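PDB 4WA0: possible adhesin from Caldicellulosiruptor kronotskyensis, which probably mediates attachment of the cell to cellulose as a tapirin, of which this chain is the C-terminal beta-helix domain. Local coordinates for residues A[245-249]-A[261-267]; A[257-261]-A[275-280]. All coordinates share one frame; numbering follows the deposited sequence.

Contact 1: A[245-249]-A[261-267]; sequences QLGST and IYGESYI. With MG (magnesium ion), chain B.
Gln245 grips Tyr266, just past the 264-265 turn, with one amide nitrogen used twice. NE2 gives a nearly straight hydrogen bond to Tyr266 O (2.9 Å, 168° at the hydrogen), which lies in the amide plane, and a second to a water that also takes the backbone N-H of Ser265. The same amide stacks at 27° over one face of the Tyr266 ring, NE2 offset toward the rim. With CG anti to the backbone N (chi1 178°) and a bend at the next bond, the Gln245 chain brings its amide onto that ring. Another water bridges Gln245 O and Glu264 N. Next to this, Gly247 and Tyr262 form an antiparallel hydrogen-bonded pair: Gly247 N reaches Tyr262 O at 2.9 Å, and Tyr262 N reaches Gly247 O at 2.8 Å. Leu246 lays CD2 on Gly263 CA (3.6 Å) and on Ile267 CG1 (4.0 Å), while its carbonyl O binds the magnesium ion at 2.3 Å; Asp239, Val241, Ser243 and Glu275 also bind it. Ser248 CB meets Ile261 CD1 at 3.7 Å. The contact belongs to the beta hairpin of strands 247-251 and 258-263, the latter also flanked by strand 291-296, and helix 269-280 packs on Leu246, Ile261 and Ile267.

Contact 2: A[257-261]-A[275-280]; sequences PQIVI and EISARL. With MG (magnesium ion), chain B.
Strand 258-261 and helix 275-280 run at 130° to each other, their axes 9.9 Å apart at closest approach, so the backbones stay separate and side chains fill the gap. Ile259 and Ile261, two residues apart on the strand, both point toward the helix. The contact of Ile261 is made by its outermost carbon: CD1 touches Ile276 CG1 at 3.7 Å, the two side chains crossing at about a right angle, and lies 3.9 Å from Glu275 CG, the two side chains running past one another in opposite senses. Ile259 has CG1 anti to the backbone N (chi1 -172°) and an extended chain, which carries CD1 out to the helix. There it meets the aliphatic root of Arg279, with CG at 3.8 Å, and the same CD1 also approaches Ile276 CG1 at 4.2 Å and Leu280 CG at 4.4 Å. Just before the strand, Pro257 CG rests against Leu280 CD1 at 4.2 Å.

The polar ends of the helix residues lead elsewhere. A bend at the second torsion (chi2 70°) turns the Glu275 carboxylate to the ion: OE1 binds the magnesium ion at 2.5 Å, while OE2 is hydrogen-bonded to Ser248. Arg279 forms a salt bridge to Asp239, another magnesium ligand, and its NE is hydrogen-bonded to Ser248 OG, an arrangement that probably helps to position both acids around the ion. The interface thus joins an apolar strand face to the helix that supplies one metal ligand. Helix 269-280 packs over strand 258-263, with Ala250 of strand 247-251 touching Arg279 and Leu280; strand 291-296 flanks strand 258-263, Leu292 touching Ile259, and on the other face of the strand helix 342-352 packs on Val260.

Contacts 1 and 2, their centres about 11 Å apart and on the same side of the chain's centre, share Ile261 and strand 258-263. Their segments alternate along the chain: 245-249, 257-261, 261-267, then 275-280, so strand 247-251 is followed by its hairpin partner, by strand 266-268 and directly by helix 269-280. Contact 1 pairs the hairpin strands, and contact 2 lays the helix on one of them, strand 258-263. Both reach the same magnesium ion, which therefore ties the loop leading into the hairpin to the helix. Strands 247-251 and 266-268 lie at the edge of their beta-helix faces within this chain, so the two contacts together probably close this end of the beta-helix.

Contact 1: A[245-249]-A[261-267]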
loop_
_atom_site.group_PDB
_atom_site.type_symbol
_atom_site.label_atom_id
_atom_site.label_comp_id
_atom_site.label_asym_id
_atom_site.label_seq_id
_atom_site.Cartn_x
_atom_site.Cartn_y
_atom_site.Cartn_z
ATOM N N GLN A 245 4.324 -20.955 -23.083
ATOM C CA GLN A 245 4.790 -20.704 -21.767
ATOM C C GLN A 245 3.643 -20.204 -20.842
ATOM O O GLN A 245 3.791 -20.177 -19.625
ATOM C CB GLN A 245 5.918 -19.678 -21.843
ATOM C CG GLN A 245 6.458 -19.288 -20.485
ATOM C CD GLN A 245 5.894 -17.950 -19.915
ATOM O OE1 GLN A 245 5.525 -17.044 -20.666
ATOM N NE2 GLN A 245 5.935 -17.815 -18.618
ATOM N N LEU A 246 2.562 -19.774 -21.477
ATOM C CA LEU A 246 1.406 -19.255 -20.725
ATOM C C LEU A 246 0.194 -20.141 -20.794
ATOM O O LEU A 246 -0.014 -20.867 -21.777
ATOM C CB LEU A 246 0.990 -17.863 -21.148
ATOM C CG LEU A 246 2.028 -16.725 -21.084
ATOM C CD1 LEU A 246 1.600 -15.471 -21.838
ATOM C CD2 LEU A 246 2.462 -16.501 -19.651
ATOM N N GLY A 247 -0.658 -19.978 -19.759
ATOM C CA GLY A 247 -1.980 -20.618 -19.723
ATOM C C GLY A 247 -3.067 -19.574 -19.599
ATOM O O GLY A 247 -2.802 -18.455 -19.196
ATOM N N SER A 248 -4.309 -19.973 -19.915
ATOM C CA SER A 248 -5.432 -19.065 -19.791
ATOM C C SER A 248 -6.742 -19.788 -19.617
ATOM O O SER A 248 -6.915 -20.893 -20.139
ATOM C CB SER A 248 -5.534 -18.187 -21.037
ATOM O OG SER A 248 -5.662 -18.895 -22.250
ATOM N N THR A 249 -7.688 -19.124 -18.947
ATOM C CA THR A 249 -9.056 -19.541 -18.937
ATOM C C THR A 249 -9.878 -18.297 -19.149
ATOM O O THR A 249 -9.649 -17.273 -18.460
ATOM C CB THR A 249 -9.375 -20.166 -17.579
ATOM O OG1 THR A 249 -8.453 -21.229 -17.305
ATOM C CG2 THR A 249 -10.837 -20.657 -17.422
ATOM N N ILE A 261 -4.758 -15.074 -17.112
ATOM C CA ILE A 261 -3.499 -15.535 -17.695
ATOM C C ILE A 261 -2.589 -16.030 -16.603
ATOM O O ILE A 261 -2.375 -15.313 -15.642
ATOM C CB ILE A 261 -2.839 -14.366 -18.438
ATOM C CG1 ILE A 261 -3.739 -13.775 -19.529
ATOM C CG2 ILE A 261 -1.544 -14.722 -19.137
ATOM C CD1 ILE A 261 -4.347 -14.713 -20.551
ATOM N N TYR A 262 -2.025 -17.230 -16.795
ATOM C CA TYR A 262 -1.142 -17.843 -15.840
ATOM C C TYR A 262 0.249 -17.902 -16.479
ATOM O O TYR A 262 0.382 -18.385 -17.603
ATOM C CB TYR A 262 -1.539 -19.255 -15.581
ATOM C CG TYR A 262 -2.905 -19.422 -14.899
ATOM C CD1 TYR A 262 -3.035 -19.231 -13.590
ATOM C CD2 TYR A 262 -3.990 -19.898 -15.611
ATOM C CE1 TYR A 262 -4.287 -19.401 -12.949
ATOM C CE2 TYR A 262 -5.242 -20.053 -14.994
ATOM C CZ TYR A 262 -5.341 -19.839 -13.663
ATOM O OH TYR A 262 -6.545 -20.021 -12.995
ATOM N N GLY A 263 1.251 -17.383 -15.785
ATOM C CA GLY A 263 2.667 -17.605 -16.228
ATOM C C GLY A 263 3.468 -18.061 -15.037
ATOM O O GLY A 263 3.799 -17.266 -14.172
ATOM N N GLU A 264 3.836 -19.338 -14.985
ATOM C CA GLU A 264 4.580 -19.795 -13.844
ATOM C C GLU A 264 5.846 -18.989 -13.598
ATOM O O GLU A 264 6.064 -18.435 -12.514
ATOM C CB GLU A 264 4.899 -21.297 -13.954
ATOM C CG GLU A 264 5.825 -21.837 -12.874
ATOM C CD GLU A 264 5.207 -21.918 -11.471
ATOM O OE1 GLU A 264 3.995 -21.599 -11.291
ATOM O OE2 GLU A 264 5.905 -22.322 -10.521
ATOM N N SER A 265 6.671 -18.880 -14.620
ATOM C CA SER A 265 7.958 -18.205 -14.459
ATOM C C SER A 265 7.964 -16.699 -14.509
ATOM O O SER A 265 8.879 -16.052 -13.951
ATOM C CB SER A 265 8.942 -18.755 -15.552
ATOM O OG SER A 265 9.163 -20.161 -15.373
ATOM N N TYR A 266 7.008 -16.116 -15.248
ATOM C CA TYR A 266 6.936 -14.728 -15.527
ATOM C C TYR A 266 5.717 -14.537 -16.442
ATOM O O TYR A 266 5.193 -15.478 -17.050
ATOM C CB TYR A 266 8.212 -14.140 -16.204
ATOM C CG TYR A 266 8.729 -14.946 -17.406
ATOM C CD1 TYR A 266 8.164 -14.804 -18.675
ATOM C CD2 TYR A 266 9.806 -15.797 -17.281
ATOM C CE1 TYR A 266 8.636 -15.544 -19.732
ATOM C CE2 TYR A 266 10.205 -16.612 -18.333
ATOM C CZ TYR A 266 9.695 -16.415 -19.549
ATOM O OH TYR A 266 10.099 -17.135 -20.615
ATOM N N ILE A 267 5.266 -13.282 -16.495
ATOM C CA ILE A 267 4.428 -12.845 -17.551
ATOM C C ILE A 267 4.951 -11.534 -18.157
ATOM O O ILE A 267 5.134 -10.535 -17.462
ATOM C CB ILE A 267 2.915 -12.648 -17.153
ATOM C CG1 ILE A 267 2.318 -13.905 -16.556
ATOM C CG2 ILE A 267 2.144 -12.164 -18.351
ATOM C CD1 ILE A 267 0.989 -13.679 -15.822
HETATM MG MG MG B . -0.444 -21.106 -24.063
HETATM O O HOH W 1 2.521 -21.042 -16.831
HETATM O O HOH W 2 6.583 -20.300 -17.140
#

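Contact 2: A[257-261]-A[275-280]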
loop_
_atom_site.group_PDB
_atom_site.type_symbol
_atom_site.label_atom_id
_atom_site.label_comp_id
_atom_site.label_asym_id
_atom_site.label_seq_id
_atom_site.Cartn_x
_atom_site.Cartn_y
_atom_site.Cartn_z
ATOM N N PRO A 257 -15.549 -9.785 -21.897
ATOM C CA PRO A 257 -15.165 -11.043 -21.319
ATOM C C PRO A 257 -14.093 -10.902 -20.261
ATOM O O PRO A 257 -13.441 -9.818 -20.138
ATOM C CB PRO A 257 -14.627 -11.782 -22.514
ATOM C CG PRO A 257 -14.041 -10.745 -23.327
ATOM C CD PRO A 257 -14.963 -9.578 -23.233
ATOM N N GLN A 258 -14.013 -11.912 -19.426
ATOM C CA GLN A 258 -12.979 -11.987 -18.422
ATOM C C GLN A 258 -11.977 -13.001 -18.883
ATOM O O GLN A 258 -12.331 -14.013 -19.513
ATOM C CB GLN A 258 -13.519 -12.467 -17.101
ATOM C CG GLN A 258 -14.614 -11.607 -16.549
ATOM C CD GLN A 258 -14.535 -11.468 -15.080
ATOM O OE1 GLN A 258 -13.613 -11.993 -14.434
ATOM N NE2 GLN A 258 -15.467 -10.657 -14.519
ATOM N N ILE A 259 -10.727 -12.783 -18.505
ATOM C CA ILE A 259 -9.722 -13.863 -18.769
ATOM C C ILE A 259 -8.648 -13.864 -17.678
ATOM O O ILE A 259 -8.284 -12.786 -17.134
ATOM C CB ILE A 259 -9.180 -13.696 -20.177
ATOM C CG1 ILE A 259 -8.273 -14.889 -20.609
ATOM C CG2 ILE A 259 -8.437 -12.390 -20.302
ATOM C CD1 ILE A 259 -7.949 -14.852 -22.079
ATOM N N VAL A 260 -8.236 -15.062 -17.271
ATOM C CA VAL A 260 -7.079 -15.199 -16.424
ATOM C C VAL A 260 -5.915 -15.739 -17.268
ATOM O O VAL A 260 -6.087 -16.719 -18.005
ATOM C CB VAL A 260 -7.350 -15.979 -15.116
ATOM C CG1 VAL A 260 -7.845 -17.359 -15.409
ATOM C CG2 VAL A 260 -6.134 -16.015 -14.215
ATOM N N ILE A 261 -4.758 -15.074 -17.112
ATOM C CA ILE A 261 -3.499 -15.535 -17.695
ATOM C C ILE A 261 -2.589 -16.030 -16.603
ATOM O O ILE A 261 -2.375 -15.313 -15.642
ATOM C CB ILE A 261 -2.839 -14.366 -18.438
ATOM C CG1 ILE A 261 -3.739 -13.775 -19.529
ATOM C CG2 ILE A 261 -1.544 -14.722 -19.137
ATOM C CD1 ILE A 261 -4.347 -14.713 -20.551
ATOM N N GLU A 275 -1.480 -14.869 -26.029
ATOM C CA GLU A 275 -2.295 -15.881 -25.327
ATOM C C GLU A 275 -3.756 -15.455 -25.344
ATOM O O GLU A 275 -4.630 -16.284 -25.594
ATOM C CB GLU A 275 -1.812 -16.057 -23.900
ATOM C CG GLU A 275 -2.560 -17.102 -23.054
ATOM C CD GLU A 275 -2.337 -18.546 -23.448
ATOM O OE1 GLU A 275 -1.351 -18.808 -24.164
ATOM O OE2 GLU A 275 -3.148 -19.434 -23.010
ATOM N N ILE A 276 -4.004 -14.174 -25.080
ATOM C CA ILE A 276 -5.395 -13.657 -25.043
ATOM C C ILE A 276 -6.092 -13.785 -26.405
ATOM O O ILE A 276 -7.264 -14.238 -26.511
ATOM C CB ILE A 276 -5.501 -12.198 -24.541
ATOM C CG1 ILE A 276 -4.999 -12.058 -23.072
ATOM C CG2 ILE A 276 -6.922 -11.630 -24.697
ATOM C CD1 ILE A 276 -4.595 -10.651 -22.705
ATOM N N SER A 277 -5.384 -13.409 -27.433
ATOM C CA SER A 277 -5.943 -13.444 -28.768
ATOM C C SER A 277 -6.306 -14.895 -29.180
ATOM O O SER A 277 -7.390 -15.195 -29.744
ATOM C CB SER A 277 -4.925 -12.837 -29.727
ATOM O OG SER A 277 -4.744 -11.464 -29.490
ATOM N N ALA A 278 -5.411 -15.821 -28.885
ATOM C CA ALA A 278 -5.664 -17.212 -29.175
ATOM C C ALA A 278 -6.834 -17.733 -28.364
ATOM O O ALA A 278 -7.680 -18.449 -28.910
ATOM C CB ALA A 278 -4.410 -18.072 -28.938
ATOM N N ARG A 279 -6.939 -17.389 -27.070
ATOM C CA ARG A 279 -8.005 -17.961 -26.230
ATOM C C ARG A 279 -9.370 -17.409 -26.638
ATOM O O ARG A 279 -10.365 -18.145 -26.621
ATOM C CB ARG A 279 -7.789 -17.618 -24.746
ATOM C CG ARG A 279 -8.897 -18.063 -23.813
ATOM C CD ARG A 279 -9.146 -19.542 -23.807
ATOM N NE ARG A 279 -7.960 -20.281 -23.386
ATOM C CZ ARG A 279 -7.663 -21.517 -23.752
ATOM N NH1 ARG A 279 -6.546 -22.107 -23.323
ATOM N NH2 ARG A 279 -8.433 -22.141 -24.630
ATOM N N LEU A 280 -9.425 -16.137 -26.974
ATOM C CA LEU A 280 -10.696 -15.452 -27.271
ATOM C C LEU A 280 -11.082 -15.595 -28.719
ATOM O O LEU A 280 -12.231 -15.350 -29.053
ATOM C CB LEU A 280 -10.670 -13.964 -26.911
ATOM C CG LEU A 280 -10.569 -13.710 -25.406
ATOM C CD1 LEU A 280 -10.537 -12.202 -25.208
ATOM C CD2 LEU A 280 -11.720 -14.390 -24.669
HETATM MG MG MG B . -0.444 -21.106 -24.063
#